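Local structure of putative glutaryl-CoA dehydrogenase (Thermus thermophilus, 2EBA) at residues 1-6 against 296-301; 81-86 against 253-258; 288-293 against 330-335. The protein belongs to the acyl-CoA dehydrogenase family of flavoproteins, binds flavin-adenine dinucleotide and assembles from four copies of its chain. All blocks are in the same frame, centred on the assembly; numbering follows the deposited sequence.

Contact 1 (1-6 against 296-301)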
ATOM      1  N   MET A   1       5.331  12.221  27.190  1.00 16.32           N
ATOM      2  CA  MET A   1       5.084  11.259  26.073  1.00 15.43           C
ATOM      3  C   MET A   1       4.820  12.007  24.762  1.00 16.35           C
ATOM      4  O   MET A   1       4.489  13.192  24.772  1.00 18.90           O
ATOM      5  CB  MET A   1       3.875  10.375  26.392  1.00 11.05           C
ATOM      6  CG  MET A   1       2.587  11.146  26.564  1.00  7.87           C
ATOM      7  SD  MET A   1       1.243  10.116  27.010  1.00  1.54           S
ATOM      8  CE  MET A   1       0.784   9.375  25.539  1.00  1.54           C
ATOM      9  N   LEU A   2       4.981  11.313  23.640  1.00 14.90           N
ATOM     10  CA  LEU A   2       4.727  11.896  22.335  1.00 14.93           C
ATOM     11  C   LEU A   2       3.223  12.217  22.290  1.00 15.17           C
ATOM     12  O   LEU A   2       2.384  11.349  22.521  1.00 15.18           O
ATOM     13  CB  LEU A   2       5.108  10.896  21.236  1.00 13.24           C
ATOM     14  CG  LEU A   2       4.750  11.219  19.783  1.00 12.64           C
ATOM     15  CD1 LEU A   2       5.465  12.477  19.329  1.00 13.12           C
ATOM     16  CD2 LEU A   2       5.134  10.043  18.904  1.00 12.81           C
ATOM     17  N   ASP A   3       2.883  13.462  21.990  1.00 14.79           N
ATOM     18  CA  ASP A   3       1.484  13.851  21.971  1.00 14.68           C
ATOM     19  C   ASP A   3       1.267  15.033  21.038  1.00 15.32           C
ATOM     20  O   ASP A   3       1.210  16.175  21.479  1.00 15.61           O
ATOM     21  CB  ASP A   3       1.072  14.210  23.395  1.00 14.93           C
ATOM     22  CG  ASP A   3      -0.412  14.325  23.566  1.00 14.60           C
ATOM     23  OD1 ASP A   3      -1.157  13.851  22.696  1.00 16.37           O
ATOM     24  OD2 ASP A   3      -0.837  14.879  24.595  1.00 15.54           O
ATOM     25  N   PHE A   4       1.123  14.746  19.748  1.00 14.59           N
ATOM     26  CA  PHE A   4       0.940  15.785  18.749  1.00 13.00           C
ATOM     27  C   PHE A   4      -0.391  16.529  18.858  1.00 12.20           C
ATOM     28  O   PHE A   4      -0.461  17.709  18.526  1.00 11.40           O
ATOM     29  CB  PHE A   4       1.094  15.184  17.345  1.00 12.50           C
ATOM     30  CG  PHE A   4       1.112  16.206  16.238  1.00 12.75           C
ATOM     31  CD1 PHE A   4       1.996  17.283  16.270  1.00 12.92           C
ATOM     32  CD2 PHE A   4       0.259  16.083  15.150  1.00 12.51           C
ATOM     33  CE1 PHE A   4       2.026  18.215  15.237  1.00 11.55           C
ATOM     34  CE2 PHE A   4       0.286  17.015  14.114  1.00 12.97           C
ATOM     35  CZ  PHE A   4       1.171  18.079  14.163  1.00 11.22           C
ATOM     36  N   TYR A   5      -1.439  15.854  19.316  1.00 12.86           N
ATOM     37  CA  TYR A   5      -2.757  16.477  19.439  1.00 12.69           C
ATOM     38  C   TYR A   5      -3.126  16.838  20.870  1.00 13.62           C
ATOM     39  O   TYR A   5      -4.304  17.028  21.190  1.00 14.32           O
ATOM     40  CB  TYR A   5      -3.830  15.563  18.827  1.00 12.17           C
ATOM     41  CG  TYR A   5      -4.134  15.817  17.360  1.00 10.40           C
ATOM     42  CD1 TYR A   5      -3.173  16.359  16.501  1.00  9.35           C
ATOM     43  CD2 TYR A   5      -5.378  15.492  16.821  1.00 12.02           C
ATOM     44  CE1 TYR A   5      -3.447  16.574  15.137  1.00  9.88           C
ATOM     45  CE2 TYR A   5      -5.662  15.700  15.456  1.00 10.94           C
ATOM     46  CZ  TYR A   5      -4.691  16.239  14.625  1.00  9.05           C
ATOM     47  OH  TYR A   5      -4.954  16.434  13.287  1.00  7.56           O
ATOM     48  N   ALA A   6      -2.106  16.936  21.721  1.00 14.06           N
ATOM     49  CA  ALA A   6      -2.251  17.287  23.132  1.00 14.55           C
ATOM     50  C   ALA A   6      -3.394  16.579  23.847  1.00 15.01           C
ATOM     51  O   ALA A   6      -4.195  17.225  24.534  1.00 14.66           O
ATOM     52  CB  ALA A   6      -2.415  18.805  23.291  1.00 14.16           C
ATOM     53  N   GLU A 296      -3.424   9.165  15.507  1.00 13.23           N
ATOM     54  CA  GLU A 296      -4.659   8.441  15.260  1.00 12.37           C
ATOM     55  C   GLU A 296      -4.829   7.358  16.317  1.00 11.06           C
ATOM     56  O   GLU A 296      -5.908   7.161  16.857  1.00 10.46           O
ATOM     57  CB  GLU A 296      -4.616   7.808  13.868  1.00 13.09           C
ATOM     58  CG  GLU A 296      -4.746   8.817  12.746  1.00 13.20           C
ATOM     59  CD  GLU A 296      -4.519   8.215  11.376  1.00 13.12           C
ATOM     60  OE1 GLU A 296      -4.855   8.887  10.379  1.00 12.29           O
ATOM     61  OE2 GLU A 296      -3.994   7.086  11.292  1.00 13.35           O
ATOM     62  N   GLY A 297      -3.740   6.670  16.620  1.00 10.32           N
ATOM     63  CA  GLY A 297      -3.789   5.609  17.604  1.00  8.89           C
ATOM     64  C   GLY A 297      -4.131   6.057  19.005  1.00  7.43           C
ATOM     65  O   GLY A 297      -4.931   5.420  19.661  1.00  4.19           O
ATOM     66  N   LEU A 298      -3.516   7.136  19.474  1.00 11.06           N
ATOM     67  CA  LEU A 298      -3.812   7.638  20.816  1.00 14.20           C
ATOM     68  C   LEU A 298      -5.274   8.013  20.973  1.00 13.94           C
ATOM     69  O   LEU A 298      -5.884   7.746  22.013  1.00 14.52           O
ATOM     70  CB  LEU A 298      -2.962   8.859  21.149  1.00 16.50           C
ATOM     71  CG  LEU A 298      -1.571   8.625  21.714  1.00 18.79           C
ATOM     72  CD1 LEU A 298      -1.070   9.938  22.270  1.00 20.87           C
ATOM     73  CD2 LEU A 298      -1.610   7.583  22.829  1.00 18.92           C
ATOM     74  N   LEU A 299      -5.833   8.638  19.946  1.00 13.01           N
ATOM     75  CA  LEU A 299      -7.227   9.029  19.990  1.00 13.24           C
ATOM     76  C   LEU A 299      -8.139   7.815  20.107  1.00 12.97           C
ATOM     77  O   LEU A 299      -9.078   7.823  20.892  1.00 14.13           O
ATOM     78  CB  LEU A 299      -7.583   9.855  18.753  1.00 14.17           C
ATOM     79  CG  LEU A 299      -7.320  11.367  18.838  1.00 14.14           C
ATOM     80  CD1 LEU A 299      -7.547  11.964  17.483  1.00 14.51           C
ATOM     81  CD2 LEU A 299      -8.249  12.031  19.849  1.00 11.07           C
ATOM     82  N   LEU A 300      -7.866   6.772  19.331  1.00 12.86           N
ATOM     83  CA  LEU A 300      -8.681   5.559  19.398  1.00 13.56           C
ATOM     84  C   LEU A 300      -8.616   4.998  20.818  1.00 13.91           C
ATOM     85  O   LEU A 300      -9.641   4.685  21.421  1.00 14.34           O
ATOM     86  CB  LEU A 300      -8.173   4.481  18.415  1.00 10.39           C
ATOM     87  CG  LEU A 300      -8.365   4.660  16.908  1.00 11.20           C
ATOM     88  CD1 LEU A 300      -7.908   3.405  16.174  1.00 10.96           C
ATOM     89  CD2 LEU A 300      -9.827   4.932  16.601  1.00  9.23           C
ATOM     90  N   ALA A 301      -7.387   4.885  21.324  1.00 14.27           N
ATOM     91  CA  ALA A 301      -7.096   4.345  22.644  1.00 14.93           C
ATOM     92  C   ALA A 301      -7.768   5.151  23.737  1.00 14.30           C
ATOM     93  O   ALA A 301      -8.356   4.591  24.661  1.00 13.90           O
ATOM     94  CB  ALA A 301      -5.595   4.320  22.866  1.00 12.82           C
TER
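Leu-298 is the first residue of helix segment 296-301 to meet the N-terminal tail, and its two methyls take up the end of Met-1. The two side chains meet end on: Met-1 CE lies 3.8 Å from Leu-298 CD1 and 4.0 Å from Leu-298 CD2. A bend at the last torsion of Met-1 (chi3 -78°) turns its methyl onto the leucine fork, a task suited to a flexible thioether. Leu-298 CD1 is also 3.7 Å from Leu-2 O, and Asp-3 crosses the same leucine at about a right angle. The Asp-3 carboxylate accepts from Leu-7 N and Glu-8 N, fixing the type I turn from Asp-3 to Ala-6; its OD1 only rests against Leu-298 CD1, at 3.9 Å. One residue on, Leu-299 CD1 approaches Tyr-5 CD2 at 4.2 Å, obliquely to the ring. Tyrosine suits this place because its apolar ring can rest by the leucine while its hydroxyl bonds to Gln-317 O of the second subunit. No hydrogen bond joins the two segments. The arrangement is an N-terminal tail laid over a helix of the C-terminal helical domain, at a subunit interface of the acyl-CoA dehydrogenase fold.

Contact 2 (81-86 against 253-258)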
ATOM      1  N   GLU A  81       3.710   2.830  28.432  1.00 12.48           N
ATOM      2  CA  GLU A  81       5.073   2.953  28.923  1.00 14.32           C
ATOM      3  C   GLU A  81       5.805   1.600  28.960  1.00 15.18           C
ATOM      4  O   GLU A  81       6.998   1.521  28.659  1.00 14.83           O
ATOM      5  CB  GLU A  81       5.063   3.611  30.311  1.00 14.24           C
ATOM      6  CG  GLU A  81       4.684   5.092  30.292  1.00 14.87           C
ATOM      7  CD  GLU A  81       5.548   5.907  29.337  1.00 13.49           C
ATOM      8  OE1 GLU A  81       6.784   5.762  29.380  1.00 13.65           O
ATOM      9  OE2 GLU A  81       4.995   6.697  28.548  1.00 12.11           O
ATOM     10  N   LEU A  82       5.092   0.540  29.321  1.00 15.19           N
ATOM     11  CA  LEU A  82       5.693  -0.783  29.357  1.00 15.00           C
ATOM     12  C   LEU A  82       6.180  -1.184  27.956  1.00 15.30           C
ATOM     13  O   LEU A  82       7.360  -1.489  27.763  1.00 15.14           O
ATOM     14  CB  LEU A  82       4.673  -1.806  29.867  1.00 14.72           C
ATOM     15  CG  LEU A  82       4.467  -1.930  31.379  1.00 14.67           C
ATOM     16  CD1 LEU A  82       3.202  -2.702  31.648  1.00 14.42           C
ATOM     17  CD2 LEU A  82       5.654  -2.633  32.006  1.00 14.40           C
ATOM     18  N   GLU A  83       5.268  -1.159  26.984  1.00 14.33           N
ATOM     19  CA  GLU A  83       5.561  -1.543  25.604  1.00 13.46           C
ATOM     20  C   GLU A  83       6.626  -0.672  24.981  1.00 13.67           C
ATOM     21  O   GLU A  83       7.437  -1.128  24.180  1.00 11.59           O
ATOM     22  CB  GLU A  83       4.296  -1.454  24.758  1.00 13.93           C
ATOM     23  CG  GLU A  83       4.394  -2.179  23.431  1.00 13.88           C
ATOM     24  CD  GLU A  83       3.350  -3.266  23.300  1.00 13.76           C
ATOM     25  OE1 GLU A  83       2.230  -3.061  23.823  1.00 13.42           O
ATOM     26  OE2 GLU A  83       3.643  -4.308  22.674  1.00 11.85           O
ATOM     27  N   ARG A  84       6.644   0.600  25.350  1.00 13.51           N
ATOM     28  CA  ARG A  84       7.621   1.533  24.828  1.00 13.67           C
ATOM     29  C   ARG A  84       9.040   1.013  25.146  1.00 13.97           C
ATOM     30  O   ARG A  84      10.018   1.332  24.457  1.00 11.92           O
ATOM     31  CB  ARG A  84       7.403   2.868  25.473  1.00 14.09           C
ATOM     32  CG  ARG A  84       8.363   3.951  25.095  1.00 15.49           C
ATOM     33  CD  ARG A  84       7.882   5.170  25.853  1.00 14.97           C
ATOM     34  NE  ARG A  84       8.873   6.227  25.999  1.00 17.72           N
ATOM     35  CZ  ARG A  84       9.956   6.158  26.781  1.00 18.67           C
ATOM     36  NH1 ARG A  84      10.219   5.064  27.506  1.00 21.73           N
ATOM     37  NH2 ARG A  84      10.781   7.201  26.862  1.00 19.46           N
ATOM     38  N   VAL A  85       9.142   0.230  26.213  1.00 13.14           N
ATOM     39  CA  VAL A  85      10.437  -0.333  26.562  1.00 13.51           C
ATOM     40  C   VAL A  85      10.548  -1.638  25.769  1.00 13.28           C
ATOM     41  O   VAL A  85      11.465  -1.804  24.968  1.00 12.19           O
ATOM     42  CB  VAL A  85      10.538  -0.637  28.058  1.00 13.24           C
ATOM     43  CG1 VAL A  85      11.870  -1.277  28.345  1.00 12.48           C
ATOM     44  CG2 VAL A  85      10.382   0.642  28.866  1.00 13.45           C
ATOM     45  N   ASP A  86       9.603  -2.550  26.004  1.00 13.79           N
ATOM     46  CA  ASP A  86       9.564  -3.836  25.318  1.00 13.96           C
ATOM     47  C   ASP A  86       8.192  -4.494  25.470  1.00 13.88           C
ATOM     48  O   ASP A  86       7.623  -4.496  26.561  1.00 14.50           O
ATOM     49  CB  ASP A  86      10.627  -4.769  25.878  1.00 14.29           C
ATOM     50  CG  ASP A  86      10.769  -6.041  25.060  1.00 14.02           C
ATOM     51  OD1 ASP A  86      11.477  -6.016  24.028  1.00 14.71           O
ATOM     52  OD2 ASP A  86      10.153  -7.060  25.440  1.00 12.35           O
ATOM     53  N   MET A 253       1.046   2.002  20.804  1.00 10.64           N
ATOM     54  CA  MET A 253       1.371   3.406  20.589  1.00  9.67           C
ATOM     55  C   MET A 253       2.669   3.788  21.290  1.00  8.99           C
ATOM     56  O   MET A 253       3.359   4.717  20.869  1.00  9.80           O
ATOM     57  CB  MET A 253       0.228   4.301  21.074  1.00  7.66           C
ATOM     58  CG  MET A 253      -0.961   4.355  20.128  1.00  6.51           C
ATOM     59  SD  MET A 253      -0.502   4.032  18.414  1.00  1.54           S
ATOM     60  CE  MET A 253       0.323   5.564  17.989  1.00  1.54           C
ATOM     61  N   GLY A 254       3.000   3.072  22.360  1.00  9.61           N
ATOM     62  CA  GLY A 254       4.227   3.335  23.085  1.00  9.90           C
ATOM     63  C   GLY A 254       5.461   2.856  22.345  1.00 10.71           C
ATOM     64  O   GLY A 254       6.480   3.543  22.325  1.00 10.62           O
ATOM     65  N   ALA A 255       5.385   1.666  21.755  1.00 10.56           N
ATOM     66  CA  ALA A 255       6.508   1.121  20.996  1.00 11.20           C
ATOM     67  C   ALA A 255       6.683   1.983  19.737  1.00 11.77           C
ATOM     68  O   ALA A 255       7.776   2.076  19.179  1.00 10.64           O
ATOM     69  CB  ALA A 255       6.234  -0.345  20.609  1.00  7.85           C
ATOM     70  N   LEU A 256       5.592   2.610  19.302  1.00 11.61           N
ATOM     71  CA  LEU A 256       5.619   3.471  18.126  1.00 12.05           C
ATOM     72  C   LEU A 256       6.388   4.737  18.476  1.00 11.93           C
ATOM     73  O   LEU A 256       7.182   5.219  17.688  1.00 14.03           O
ATOM     74  CB  LEU A 256       4.196   3.822  17.677  1.00 12.43           C
ATOM     75  CG  LEU A 256       4.020   4.239  16.203  1.00 12.62           C
ATOM     76  CD1 LEU A 256       2.550   4.398  15.855  1.00 11.93           C
ATOM     77  CD2 LEU A 256       4.744   5.533  15.952  1.00 13.82           C
ATOM     78  N   GLU A 257       6.151   5.286  19.659  1.00 13.05           N
ATOM     79  CA  GLU A 257       6.894   6.470  20.086  1.00 11.69           C
ATOM     80  C   GLU A 257       8.392   6.118  20.181  1.00  9.93           C
ATOM     81  O   GLU A 257       9.261   6.912  19.825  1.00  7.32           O
ATOM     82  CB  GLU A 257       6.388   6.962  21.452  1.00 12.75           C
ATOM     83  CG  GLU A 257       7.378   7.873  22.181  1.00 13.12           C
ATOM     84  CD  GLU A 257       6.868   8.387  23.509  1.00 14.34           C
ATOM     85  OE1 GLU A 257       7.707   8.753  24.352  1.00 17.49           O
ATOM     86  OE2 GLU A 257       5.637   8.445  23.714  1.00 14.91           O
ATOM     87  N   ALA A 258       8.685   4.913  20.652  1.00  8.76           N
ATOM     88  CA  ALA A 258      10.063   4.485  20.790  1.00 10.44           C
ATOM     89  C   ALA A 258      10.814   4.437  19.457  1.00 10.66           C
ATOM     90  O   ALA A 258      11.902   4.996  19.346  1.00 11.05           O
ATOM     91  CB  ALA A 258      10.123   3.126  21.470  1.00  8.74           C
TER
HETATM   92  O   HOH W   1      10.602   9.231  24.102  1.00 13.73           O
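Arg-84 and Glu-257 both set CG anti to the backbone N (chi1 178° in the arginine) and run out extended, so that guanidinium and carboxylate meet beside the helix crossing. Arg-84 NE donates to Glu-257 OE1 at 3.2 Å with an N-H...O angle of 161°, a salt bridge. The oxygen sits in the guanidinium plane, yet the N-H comes to it from above the carboxylate plane, and the two planes stand almost perpendicular. Glu-81 OE1 completes the network in a long ion pair with Arg-84 NH1, with no N-H pointing at it. A water donates to Glu-257 OE1 at 2.9 Å and weakly accepts from Arg-84 NH2. Arg-23, bridging to both acids, would offset their repulsion, and Tyr-80 OH binds Glu-257 OE2.

Beside this charged cluster the axes of segments 81-85 and 253-258 pass at 6.8 Å, 46° apart, because Gly-254 has no side chain and Ala-255 a small one. Arg-84 CA makes a CA-H...O contact of 3.4 Å with Gly-254 O. Alanine suits the crossing itself, where Arg-84 CA and Ala-255 CA are 4.0 Å apart; Ala-255 CB touches Glu-83 CG at 3.8 Å. One turn on, Ala-258 CB lies 3.5 Å from Arg-84 O. Glu-83 turns its carboxylate to Ser-87 and Arg-90. Gly-254 and Ala-258 form a GxxxA pattern at a close helix crossing, joining the N-terminal and C-terminal helical domains of the acyl-CoA dehydrogenase fold.

Contact 3 (288-293 against 330-335); sequences AEMLAW and LQAARM
The indole of Trp-293 has the side chain of Gln-331 over one face, the amide group offset toward the rim and its plane only 17° from that of the ring. The methylene CG of Glu-289, one turn earlier on the same helix, lies over the opposite face, also near the rim. Glutamine suits its place through its aliphatic part: Gln-331 CB is 3.7 Å from Trp-293 CZ3. The Met-335 side chain runs at about a right angle to that of Trp-293, its CE coming obliquely to the ring, 3.6 Å from Trp-293 CH2. Its sulfur SD stands 5.3 Å from the centroid of the six-membered ring of Trp-293, a Met-aromatic contact.

One turn before the tryptophan, a chi3 of 75° swings the Met-290 methyl onto Ala-332, with Met-290 CE 3.9 Å from Ala-332 CB and 3.8 Å from Ala-332 O. The small alanine at this position is where the backbones come nearest, Met-290 CA and Ala-332 CA being 5.9 Å apart. The helix segments run nearly antiparallel, at 157°, with axes 10.2 Å apart. Glu-289 keeps its CG over the ring but sends its carboxylate to Arg-323 of the second subunit. With no hydrogen bond across the segments, the contact rests on dispersion and sulfur-aromatic interaction, so it probably depends on the fit of the indole against a glutamine chain, an alanine and two pliable thioethers.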
ATOM      1  N   ALA A 288       6.651  11.448   8.901  1.00 15.57           N
ATOM      2  CA  ALA A 288       5.311  12.066   8.883  1.00 15.66           C
ATOM      3  C   ALA A 288       4.209  11.025   9.041  1.00 14.82           C
ATOM      4  O   ALA A 288       3.214  11.258   9.719  1.00 13.50           O
ATOM      5  CB  ALA A 288       5.099  12.846   7.589  1.00 13.61           C
ATOM      6  N   GLU A 289       4.401   9.878   8.402  1.00 14.31           N
ATOM      7  CA  GLU A 289       3.437   8.790   8.477  1.00 15.91           C
ATOM      8  C   GLU A 289       3.429   8.267   9.909  1.00 14.37           C
ATOM      9  O   GLU A 289       2.369   8.027  10.496  1.00 14.90           O
ATOM     10  CB  GLU A 289       3.834   7.667   7.503  1.00 16.87           C
ATOM     11  CG  GLU A 289       2.754   6.625   7.269  1.00 21.50           C
ATOM     12  CD  GLU A 289       1.618   7.110   6.383  1.00 24.32           C
ATOM     13  OE1 GLU A 289       1.184   8.274   6.522  1.00 24.88           O
ATOM     14  OE2 GLU A 289       1.145   6.308   5.549  1.00 27.81           O
ATOM     15  N   MET A 290       4.624   8.092  10.464  1.00 14.52           N
ATOM     16  CA  MET A 290       4.777   7.611  11.830  1.00 14.14           C
ATOM     17  C   MET A 290       4.029   8.502  12.814  1.00 14.77           C
ATOM     18  O   MET A 290       3.341   8.010  13.709  1.00 14.93           O
ATOM     19  CB  MET A 290       6.258   7.538  12.209  1.00 11.57           C
ATOM     20  CG  MET A 290       7.040   6.477  11.452  1.00  9.95           C
ATOM     21  SD  MET A 290       8.754   6.355  11.997  1.00  1.54           S
ATOM     22  CE  MET A 290       8.553   5.502  13.559  1.00  5.22           C
ATOM     23  N   LEU A 291       4.165   9.814  12.648  1.00 13.93           N
ATOM     24  CA  LEU A 291       3.504  10.749  13.534  1.00 14.38           C
ATOM     25  C   LEU A 291       1.990  10.705  13.357  1.00 14.32           C
ATOM     26  O   LEU A 291       1.246  10.728  14.333  1.00 12.75           O
ATOM     27  CB  LEU A 291       4.029  12.164  13.277  1.00 14.04           C
ATOM     28  CG  LEU A 291       3.522  13.244  14.227  1.00 14.23           C
ATOM     29  CD1 LEU A 291       4.075  13.021  15.619  1.00 15.16           C
ATOM     30  CD2 LEU A 291       3.938  14.597  13.713  1.00 14.43           C
ATOM     31  N   ALA A 292       1.538  10.636  12.111  1.00 14.79           N
ATOM     32  CA  ALA A 292       0.111  10.593  11.824  1.00 14.12           C
ATOM     33  C   ALA A 292      -0.508   9.378  12.485  1.00 13.30           C
ATOM     34  O   ALA A 292      -1.516   9.476  13.175  1.00 12.57           O
ATOM     35  CB  ALA A 292      -0.130  10.551  10.313  1.00 13.64           C
ATOM     36  N   TRP A 293       0.110   8.222  12.285  1.00 13.95           N
ATOM     37  CA  TRP A 293      -0.416   7.000  12.867  1.00 12.70           C
ATOM     38  C   TRP A 293      -0.490   7.064  14.388  1.00 11.87           C
ATOM     39  O   TRP A 293      -1.468   6.649  14.988  1.00  9.57           O
ATOM     40  CB  TRP A 293       0.444   5.822  12.445  1.00 12.29           C
ATOM     41  CG  TRP A 293       0.276   5.455  11.017  1.00 10.67           C
ATOM     42  CD1 TRP A 293      -0.803   5.702  10.234  1.00 10.07           C
ATOM     43  CD2 TRP A 293       1.190   4.699  10.221  1.00  9.32           C
ATOM     44  NE1 TRP A 293      -0.624   5.145   8.991  1.00  8.05           N
ATOM     45  CE2 TRP A 293       0.595   4.521   8.957  1.00  8.70           C
ATOM     46  CE3 TRP A 293       2.455   4.148  10.455  1.00  8.69           C
ATOM     47  CZ2 TRP A 293       1.223   3.816   7.922  1.00  9.38           C
ATOM     48  CZ3 TRP A 293       3.082   3.446   9.432  1.00 10.11           C
ATOM     49  CH2 TRP A 293       2.465   3.288   8.178  1.00  7.67           C
ATOM     50  N   LEU A 330       3.641  -1.960  13.737  1.00 11.48           N
ATOM     51  CA  LEU A 330       4.489  -2.917  13.043  1.00 12.05           C
ATOM     52  C   LEU A 330       5.029  -2.231  11.778  1.00 12.30           C
ATOM     53  O   LEU A 330       6.216  -2.290  11.477  1.00 10.97           O
ATOM     54  CB  LEU A 330       3.704  -4.191  12.669  1.00 11.44           C
ATOM     55  CG  LEU A 330       4.463  -5.294  11.905  1.00  8.56           C
ATOM     56  CD1 LEU A 330       5.662  -5.797  12.705  1.00  7.05           C
ATOM     57  CD2 LEU A 330       3.538  -6.433  11.622  1.00  8.13           C
ATOM     58  N   GLN A 331       4.162  -1.553  11.044  1.00 13.39           N
ATOM     59  CA  GLN A 331       4.621  -0.885   9.839  1.00 13.93           C
ATOM     60  C   GLN A 331       5.678   0.177  10.173  1.00 12.87           C
ATOM     61  O   GLN A 331       6.674   0.324   9.473  1.00 11.17           O
ATOM     62  CB  GLN A 331       3.434  -0.250   9.122  1.00 16.93           C
ATOM     63  CG  GLN A 331       2.406  -1.246   8.603  1.00 22.94           C
ATOM     64  CD  GLN A 331       1.122  -0.565   8.127  1.00 28.23           C
ATOM     65  OE1 GLN A 331       0.306  -0.098   8.934  1.00 31.27           O
ATOM     66  NE2 GLN A 331       0.941  -0.492   6.809  1.00 29.75           N
ATOM     67  N   ALA A 332       5.470   0.908  11.260  1.00 12.76           N
ATOM     68  CA  ALA A 332       6.401   1.954  11.657  1.00 12.30           C
ATOM     69  C   ALA A 332       7.737   1.402  12.108  1.00 12.13           C
ATOM     70  O   ALA A 332       8.766   2.037  11.924  1.00 12.42           O
ATOM     71  CB  ALA A 332       5.795   2.800  12.767  1.00 12.80           C
ATOM     72  N   ALA A 333       7.725   0.220  12.710  1.00 11.06           N
ATOM     73  CA  ALA A 333       8.965  -0.387  13.178  1.00 11.64           C
ATOM     74  C   ALA A 333       9.824  -0.771  11.980  1.00  9.98           C
ATOM     75  O   ALA A 333      11.043  -0.594  11.989  1.00  9.50           O
ATOM     76  CB  ALA A 333       8.661  -1.618  14.048  1.00  9.40           C
ATOM     77  N   ARG A 334       9.173  -1.288  10.948  1.00 11.61           N
ATOM     78  CA  ARG A 334       9.853  -1.682   9.717  1.00 12.74           C
ATOM     79  C   ARG A 334      10.418  -0.446   9.006  1.00 14.06           C
ATOM     80  O   ARG A 334      11.565  -0.457   8.545  1.00 13.93           O
ATOM     81  CB  ARG A 334       8.879  -2.412   8.793  1.00 11.41           C
ATOM     82  CG  ARG A 334       8.283  -3.656   9.404  1.00  9.74           C
ATOM     83  CD  ARG A 334       7.158  -4.200   8.564  1.00  7.69           C
ATOM     84  NE  ARG A 334       6.787  -5.548   8.980  1.00  7.71           N
ATOM     85  CZ  ARG A 334       5.760  -6.222   8.482  1.00  8.00           C
ATOM     86  NH1 ARG A 334       4.995  -5.680   7.550  1.00 10.36           N
ATOM     87  NH2 ARG A 334       5.505  -7.445   8.902  1.00 11.57           N
ATOM     88  N   MET A 335       9.615   0.613   8.933  1.00 15.15           N
ATOM     89  CA  MET A 335      10.033   1.863   8.293  1.00 15.46           C
ATOM     90  C   MET A 335      11.255   2.441   8.990  1.00 15.73           C
ATOM     91  O   MET A 335      12.166   2.946   8.334  1.00 17.18           O
ATOM     92  CB  MET A 335       8.907   2.900   8.332  1.00 13.82           C
ATOM     93  CG  MET A 335       8.098   3.025   7.074  1.00 14.15           C
ATOM     94  SD  MET A 335       6.862   4.243   7.385  1.00  7.13           S
ATOM     95  CE  MET A 335       5.566   3.588   6.301  1.00 14.18           C
TER

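How the contacts relate
The three contacts lie on the same side of the chain's centre, with centres 13 Å apart between contacts 1 and 2 and between 2 and 3, and 14 Å between 1 and 3. Contacts 1 and 3 both use helix 281-309 and both touch the second subunit, while contact 2 touches no other chain. Glu-257 of contact 2 also reaches contact 1, its OE2 lying 2.9 Å from Leu-2 N in a probable hydrogen bond. Leu-256, on the same helix, packs its CD2 3.6 Å from Met-290 O of contact 3. None of the three is centred on the flavin: the Met-335 side chain is about 9 Å from a bound FAD, and that of Glu-83 about 11 Å from one, not necessarily the same.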